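Local coordinates for protein MccF (Escherichia coli, PDB 4IIY) that probably acts as a serine carboxypeptidase of the S66 peptidase family, giving self-immunity to the antibiotic microcin C7, at residues L150-Y155 and N247-I252; G251-E256 and S284-N289. The protein carries 1 engineered substitution. All blocks are in the same frame, centred on the assembly; numbering follows the deposited sequence.

Contact 1 of 2, residues L150-Y155 and N247-I252. With 1EI (5'-O-(L-alpha-glutamylsulfamoyl)inosine), chain K.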
loop_
_atom_site.group_PDB
_atom_site.type_symbol
_atom_site.label_atom_id
_atom_site.label_comp_id
_atom_site.label_asym_id
_atom_site.label_seq_id
_atom_site.Cartn_x
_atom_site.Cartn_y
_atom_site.Cartn_z
ATOM N N LEU B 150 6.906 -9.697 -9.047
ATOM C CA LEU B 150 7.585 -10.839 -9.660
ATOM C C LEU B 150 9.061 -10.575 -9.922
ATOM O O LEU B 150 9.901 -11.437 -9.674
ATOM C CB LEU B 150 6.920 -11.244 -10.972
ATOM C CG LEU B 150 5.428 -11.530 -10.918
ATOM C CD1 LEU B 150 4.990 -12.113 -12.248
ATOM C CD2 LEU B 150 5.083 -12.483 -9.769
ATOM N N LEU B 151 9.395 -9.392 -10.429
ATOM C CA LEU B 151 10.789 -9.077 -10.730
ATOM C C LEU B 151 11.626 -9.131 -9.463
ATOM O O LEU B 151 12.708 -9.736 -9.439
ATOM C CB LEU B 151 10.904 -7.691 -11.358
ATOM C CG LEU B 151 10.144 -7.468 -12.670
ATOM C CD1 LEU B 151 10.190 -6.005 -13.067
ATOM C CD2 LEU B 151 10.689 -8.343 -13.798
ATOM N N ALA B 152 11.127 -8.488 -8.411
ATOM C CA ALA B 152 11.838 -8.452 -7.139
ATOM C C ALA B 152 11.815 -9.819 -6.450
ATOM O O ALA B 152 12.827 -10.262 -5.897
ATOM C CB ALA B 152 11.249 -7.379 -6.237
ATOM N N GLY B 153 10.664 -10.480 -6.459
ATOM C CA GLY B 153 10.540 -11.771 -5.814
ATOM C C GLY B 153 11.420 -12.840 -6.442
ATOM O O GLY B 153 12.037 -13.650 -5.745
ATOM N N ILE B 154 11.490 -12.853 -7.767
ATOM C CA ILE B 154 12.349 -13.797 -8.472
ATOM C C ILE B 154 13.815 -13.521 -8.153
ATOM O O ILE B 154 14.590 -14.447 -7.898
ATOM C CB ILE B 154 12.070 -13.780 -9.990
ATOM C CG1 ILE B 154 10.710 -14.425 -10.268
ATOM C CG2 ILE B 154 13.178 -14.482 -10.754
ATOM C CD1 ILE B 154 10.203 -14.242 -11.687
ATOM N N TYR B 155 14.206 -12.255 -8.139
ATOM C CA TYR B 155 15.573 -11.909 -7.755
ATOM C C TYR B 155 15.888 -12.385 -6.333
ATOM O O TYR B 155 16.940 -12.983 -6.073
ATOM C CB TYR B 155 15.798 -10.395 -7.886
ATOM C CG TYR B 155 17.148 -9.942 -7.384
ATOM C CD1 TYR B 155 18.304 -10.198 -8.103
ATOM C CD2 TYR B 155 17.269 -9.274 -6.169
ATOM C CE1 TYR B 155 19.543 -9.789 -7.630
ATOM C CE2 TYR B 155 18.500 -8.858 -5.693
ATOM C CZ TYR B 155 19.632 -9.117 -6.430
ATOM O OH TYR B 155 20.856 -8.701 -5.939
ATOM N N ASN B 247 4.737 1.590 -4.657
ATOM C CA ASN B 247 3.479 1.115 -4.115
ATOM C C ASN B 247 3.384 -0.415 -4.191
ATOM O O ASN B 247 2.903 -1.071 -3.261
ATOM C CB ASN B 247 2.308 1.769 -4.839
ATOM C CG ASN B 247 1.002 1.582 -4.105
ATOM O OD1 ASN B 247 0.862 1.992 -2.958
ATOM N ND2 ASN B 247 0.039 0.950 -4.762
ATOM N N THR B 248 3.823 -0.998 -5.300
ATOM C CA THR B 248 3.781 -2.452 -5.433
ATOM C C THR B 248 4.673 -3.173 -4.415
ATOM O O THR B 248 4.328 -4.256 -3.931
ATOM C CB THR B 248 4.160 -2.882 -6.859
ATOM O OG1 THR B 248 3.239 -2.294 -7.779
ATOM C CG2 THR B 248 4.101 -4.394 -7.016
ATOM N N LEU B 249 5.813 -2.582 -4.073
ATOM C CA LEU B 249 6.708 -3.194 -3.098
ATOM C C LEU B 249 6.020 -3.422 -1.750
ATOM O O LEU B 249 6.382 -4.342 -1.018
ATOM C CB LEU B 249 7.982 -2.366 -2.917
ATOM C CG LEU B 249 8.942 -2.388 -4.110
ATOM C CD1 LEU B 249 10.069 -1.378 -3.901
ATOM C CD2 LEU B 249 9.514 -3.782 -4.377
ATOM N N THR B 250 5.042 -2.592 -1.411
ATOM C CA THR B 250 4.308 -2.804 -0.170
ATOM C C THR B 250 3.638 -4.185 -0.106
ATOM O O THR B 250 3.375 -4.689 0.986
ATOM C CB THR B 250 3.242 -1.710 0.113
ATOM O OG1 THR B 250 2.160 -1.805 -0.821
ATOM C CG2 THR B 250 3.851 -0.311 0.081
ATOM N N GLY B 251 3.348 -4.795 -1.259
ATOM C CA GLY B 251 2.693 -6.093 -1.278
ATOM C C GLY B 251 3.608 -7.278 -1.016
ATOM O O GLY B 251 3.112 -8.388 -0.808
ATOM N N ILE B 252 4.925 -7.057 -1.026
ATOM C CA ILE B 252 5.895 -8.109 -0.717
ATOM C C ILE B 252 6.769 -7.749 0.484
ATOM O O ILE B 252 7.577 -8.568 0.942
ATOM C CB ILE B 252 6.796 -8.456 -1.930
ATOM C CG1 ILE B 252 7.707 -7.281 -2.330
ATOM C CG2 ILE B 252 5.943 -8.922 -3.100
ATOM C CD1 ILE B 252 8.716 -7.634 -3.421
HETATM O O6 1EI K . -7.846 3.139 -19.953
HETATM C C6 1EI K . -6.681 3.593 -19.924
HETATM N N1 1EI K . -6.384 4.798 -20.452
HETATM C C2 1EI K . -5.136 5.296 -20.431
HETATM N N3 1EI K . -4.092 4.644 -19.894
HETATM C C5 1EI K . -5.589 2.815 -19.312
HETATM C C4 1EI K . -4.264 3.427 -19.334
HETATM N N7 1EI K . -5.453 1.618 -18.706
HETATM C C8 1EI K . -4.150 1.476 -18.365
HETATM N N9 1EI K . -3.453 2.559 -18.741
HETATM C "C1'" 1EI K . -2.013 2.785 -18.537
HETATM O "O4'" 1EI K . -1.276 1.571 -18.559
HETATM C "C2'" 1EI K . -1.811 3.365 -17.152
HETATM O "O2'" 1EI K . -1.845 4.791 -17.210
HETATM C "C3'" 1EI K . -0.448 2.846 -16.755
HETATM O "O3'" 1EI K . 0.520 3.880 -16.913
HETATM C "C4'" 1EI K . -0.124 1.733 -17.736
HETATM C "C5'" 1EI K . 0.225 0.432 -17.026
HETATM O "O5'" 1EI K . -0.886 -0.045 -16.262
HETATM S SBF 1EI K . -0.631 -1.111 -15.188
HETATM O OAE 1EI K . -1.810 -1.942 -15.074
HETATM O OAF 1EI K . 0.520 -1.857 -15.625
HETATM N NAQ 1EI K . -0.317 -0.344 -13.881
HETATM C C 1EI K . 0.100 -0.876 -12.712
HETATM O O 1EI K . 0.324 -2.055 -12.466
HETATM C CA 1EI K . 0.355 0.102 -11.601
HETATM N N 1EI K . -0.034 1.445 -11.996
HETATM C CB 1EI K . -0.378 -0.345 -10.341
HETATM C CG 1EI K . 0.445 -0.053 -9.090
HETATM C CD 1EI K . 0.306 1.399 -8.690
HETATM O OE1 1EI K . -0.107 2.222 -9.532
HETATM O OE2 1EI K . 0.610 1.714 -7.526
#

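Contact 2 of 2, residues G251-E256 and S284-N289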
loop_
_atom_site.group_PDB
_atom_site.type_symbol
_atom_site.label_atom_id
_atom_site.label_comp_id
_atom_site.label_asym_id
_atom_site.label_seq_id
_atom_site.Cartn_x
_atom_site.Cartn_y
_atom_site.Cartn_z
ATOM N N GLY B 251 3.348 -4.795 -1.259
ATOM C CA GLY B 251 2.693 -6.093 -1.278
ATOM C C GLY B 251 3.608 -7.278 -1.016
ATOM O O GLY B 251 3.112 -8.388 -0.808
ATOM N N ILE B 252 4.925 -7.057 -1.026
ATOM C CA ILE B 252 5.895 -8.109 -0.717
ATOM C C ILE B 252 6.769 -7.749 0.484
ATOM O O ILE B 252 7.577 -8.568 0.942
ATOM C CB ILE B 252 6.796 -8.456 -1.930
ATOM C CG1 ILE B 252 7.707 -7.281 -2.330
ATOM C CG2 ILE B 252 5.943 -8.922 -3.100
ATOM C CD1 ILE B 252 8.716 -7.634 -3.421
ATOM N N TRP B 253 6.610 -6.526 0.992
ATOM C CA TRP B 253 7.476 -6.001 2.039
ATOM C C TRP B 253 7.445 -6.910 3.269
ATOM O O TRP B 253 6.390 -7.408 3.656
ATOM C CB TRP B 253 7.046 -4.571 2.408
ATOM C CG TRP B 253 8.128 -3.752 3.004
ATOM C CD1 TRP B 253 8.423 -3.622 4.328
ATOM C CD2 TRP B 253 9.083 -2.957 2.297
ATOM N NE1 TRP B 253 9.492 -2.779 4.490
ATOM C CE2 TRP B 253 9.922 -2.362 3.257
ATOM C CE3 TRP B 253 9.295 -2.669 0.944
ATOM C CZ2 TRP B 253 10.969 -1.509 2.907
ATOM C CZ3 TRP B 253 10.336 -1.821 0.599
ATOM C CH2 TRP B 253 11.162 -1.252 1.577
ATOM N N GLY B 254 8.608 -7.125 3.871
ATOM C CA GLY B 254 8.704 -7.921 5.086
ATOM C C GLY B 254 8.845 -9.413 4.844
ATOM O O GLY B 254 9.224 -10.164 5.754
ATOM N N SER B 255 8.532 -9.854 3.629
ATOM C CA SER B 255 8.554 -11.278 3.290
ATOM C C SER B 255 9.893 -11.716 2.711
ATOM O O SER B 255 10.752 -10.888 2.394
ATOM C CB SER B 255 7.444 -11.616 2.286
ATOM O OG SER B 255 7.828 -11.296 0.952
ATOM N N GLU B 256 10.044 -13.027 2.555
ATOM C CA GLU B 256 11.236 -13.614 1.959
ATOM C C GLU B 256 11.384 -13.234 0.487
ATOM O O GLU B 256 12.441 -13.445 -0.107
ATOM C CB GLU B 256 11.215 -15.142 2.124
ATOM C CG GLU B 256 10.130 -15.852 1.323
ATOM C CD GLU B 256 9.785 -17.228 1.889
ATOM O OE1 GLU B 256 10.196 -18.242 1.290
ATOM O OE2 GLU B 256 9.102 -17.292 2.932
ATOM N N SER B 284 7.616 7.931 3.725
ATOM C CA SER B 284 7.766 7.705 5.163
ATOM C C SER B 284 7.908 6.218 5.513
ATOM O O SER B 284 8.660 5.879 6.418
ATOM C CB SER B 284 6.652 8.376 5.965
ATOM O OG SER B 284 6.947 9.766 6.101
ATOM N N MET B 285 7.222 5.335 4.783
ATOM C CA MET B 285 7.420 3.897 4.970
ATOM C C MET B 285 8.896 3.532 4.819
ATOM O O MET B 285 9.470 2.832 5.653
ATOM C CB MET B 285 6.558 3.112 3.979
ATOM C CG MET B 285 6.574 1.587 4.161
ATOM S SD MET B 285 8.009 0.733 3.446
ATOM C CE MET B 285 7.701 1.010 1.706
ATOM N N LEU B 286 9.518 4.023 3.754
ATOM C CA LEU B 286 10.943 3.765 3.532
ATOM C C LEU B 286 11.790 4.303 4.687
ATOM O O LEU B 286 12.710 3.638 5.165
ATOM C CB LEU B 286 11.408 4.377 2.210
ATOM C CG LEU B 286 10.778 3.797 0.943
ATOM C CD1 LEU B 286 11.138 4.669 -0.259
ATOM C CD2 LEU B 286 11.221 2.352 0.753
ATOM N N LYS B 287 11.479 5.516 5.125
ATOM C CA LYS B 287 12.211 6.113 6.228
ATOM C C LYS B 287 12.119 5.245 7.482
ATOM O O LYS B 287 13.136 4.967 8.133
ATOM C CB LYS B 287 11.695 7.523 6.518
ATOM C CG LYS B 287 12.464 8.250 7.639
ATOM C CD LYS B 287 11.718 9.494 8.102
ATOM C CE LYS B 287 12.429 10.191 9.262
ATOM N NZ LYS B 287 13.681 10.856 8.826
ATOM N N LEU B 288 10.904 4.811 7.823
ATOM C CA LEU B 288 10.704 4.017 9.038
ATOM C C LEU B 288 11.494 2.721 8.964
ATOM O O LEU B 288 11.931 2.179 9.984
ATOM C CB LEU B 288 9.228 3.697 9.264
ATOM C CG LEU B 288 8.276 4.883 9.406
ATOM C CD1 LEU B 288 6.868 4.393 9.693
ATOM C CD2 LEU B 288 8.737 5.861 10.483
ATOM N N ASN B 289 11.668 2.221 7.746
ATOM C CA ASN B 289 12.385 0.977 7.516
ATOM C C ASN B 289 13.908 1.126 7.425
ATOM O O ASN B 289 14.613 0.170 7.109
ATOM C CB ASN B 289 11.828 0.290 6.276
ATOM C CG ASN B 289 10.630 -0.569 6.601
ATOM O OD1 ASN B 289 10.777 -1.756 6.908
ATOM N ND2 ASN B 289 9.449 0.022 6.593
#

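Contact 1 of 2, residues L150-Y155 and N247-I252
No ring or amide enters where A152 meets I252 and L249, so neither face nor edge of a flat group is used there; the flat groups are the carboxamide of N247 and the glutamyl carboxylate of the bound 5'-O-(L-alpha-glutamylsulfamoyl)inosine. N247 ND2 donates to OE2 of the ligand at 2.9 Å, and the bond is clearly bent, with 131° at the hydrogen. The same OE2 lies 3.2 Å from N247 CB, so it sits alongside the asparagine chain rather than straight beyond its amide. With CG anti to the backbone N (chi1 -166°), the N247 amide is carried to the ligand's side. Next to it, T248 OG1 is 3.8 Å from the ligand's CG, and N245 OD1 shares a hydrogen bond with this hydroxyl.

Between the segments the evidence is purely apolar and small: 89 Å² is buried. A152 CB points at I252 and lies 3.8 Å from its CD1, a methyl-to-methyl touch, while L249 CD2 is a looser 4.4 Å from A152 CB. I252 reaches A152 with CG1 wedged between its backbone N and carbonyl carbon (chi1 66°) and the chain extended beyond. N247 O is gripped twice by T250, through its N and, at 2.7 Å, its OG1, which braces the backbone of this turn from within.

Engineered A145 occupies the predicted nucleophile position, its side chain about 11 Å from that of L249. I252 also packs on A149 and L126, and T250 OG1 bonds R281 of the second subunit. The contact thus brings helix 148-158, which follows parallel strand 140-143, against helix 246-249 at the end of strand 236-245, joining the N-terminal and C-terminal LD-carboxypeptidase regions.

Contact 2 of 2, residues G251-E256 and S284-N289
W253 and G254 take the two central positions of a type II beta turn from I252 to S255, G254 at positive phi (86°), and the turn directs W253 at M285 in the last turn of helix 276-288 and at N289, the first residue beyond it. M285 bends at chi2 and chi3, which lays both SD and CE over one face of the indole: SD is 3.6 Å from W253 CE2, and CE stands 4.0 Å from the six-membered ring centroid, 7° off its normal. This is a Met-aromatic contact with an added CH-pi component. L286 CD2 approaches W253 CH2 obliquely at 3.7 Å. At the ring edge, W253 NE1 donates to N289 OD1 at 2.9 Å, nearly straight (171°) and in the indole plane, yet from above the amide's carbonyl plane. N289 ND2 in turn donates to M285 O (3.0 Å), so the amide, held at both its oxygen and its nitrogen, has its rotation fixed; N289 N reaches the same M285 O from the other face. A leucine in place of W253 would probably leave N289 OD1 without its donor and M285 SD without an aromatic face. N289 ND2 also bonds W253 O of the second subunit, and the reverse bond exists too, placing this pair at the dimer interface.

Contacts 1 and 2 are both buried, but contact 1 lies deeper: its centre is about 11 Å from the centre of the chain, that of contact 2 about 19 Å. They share G251 and I252, which lie between the ligand-binding N247 and the turn that carries W253. Contact 1 crosses between the N-terminal and C-terminal regions with methyl groups only; of its polar groups, N247 ND2 bonds the ligand while T250 OG1 serves N247 O and the second subunit. Contact 2 stays within the C-terminal region, buries twice the area (177 Å² against 89 Å²) and combines an aromatic face with a directed hydrogen bond. Each also touches the second subunit, so this connecting segment runs from ligand pocket to dimer interface.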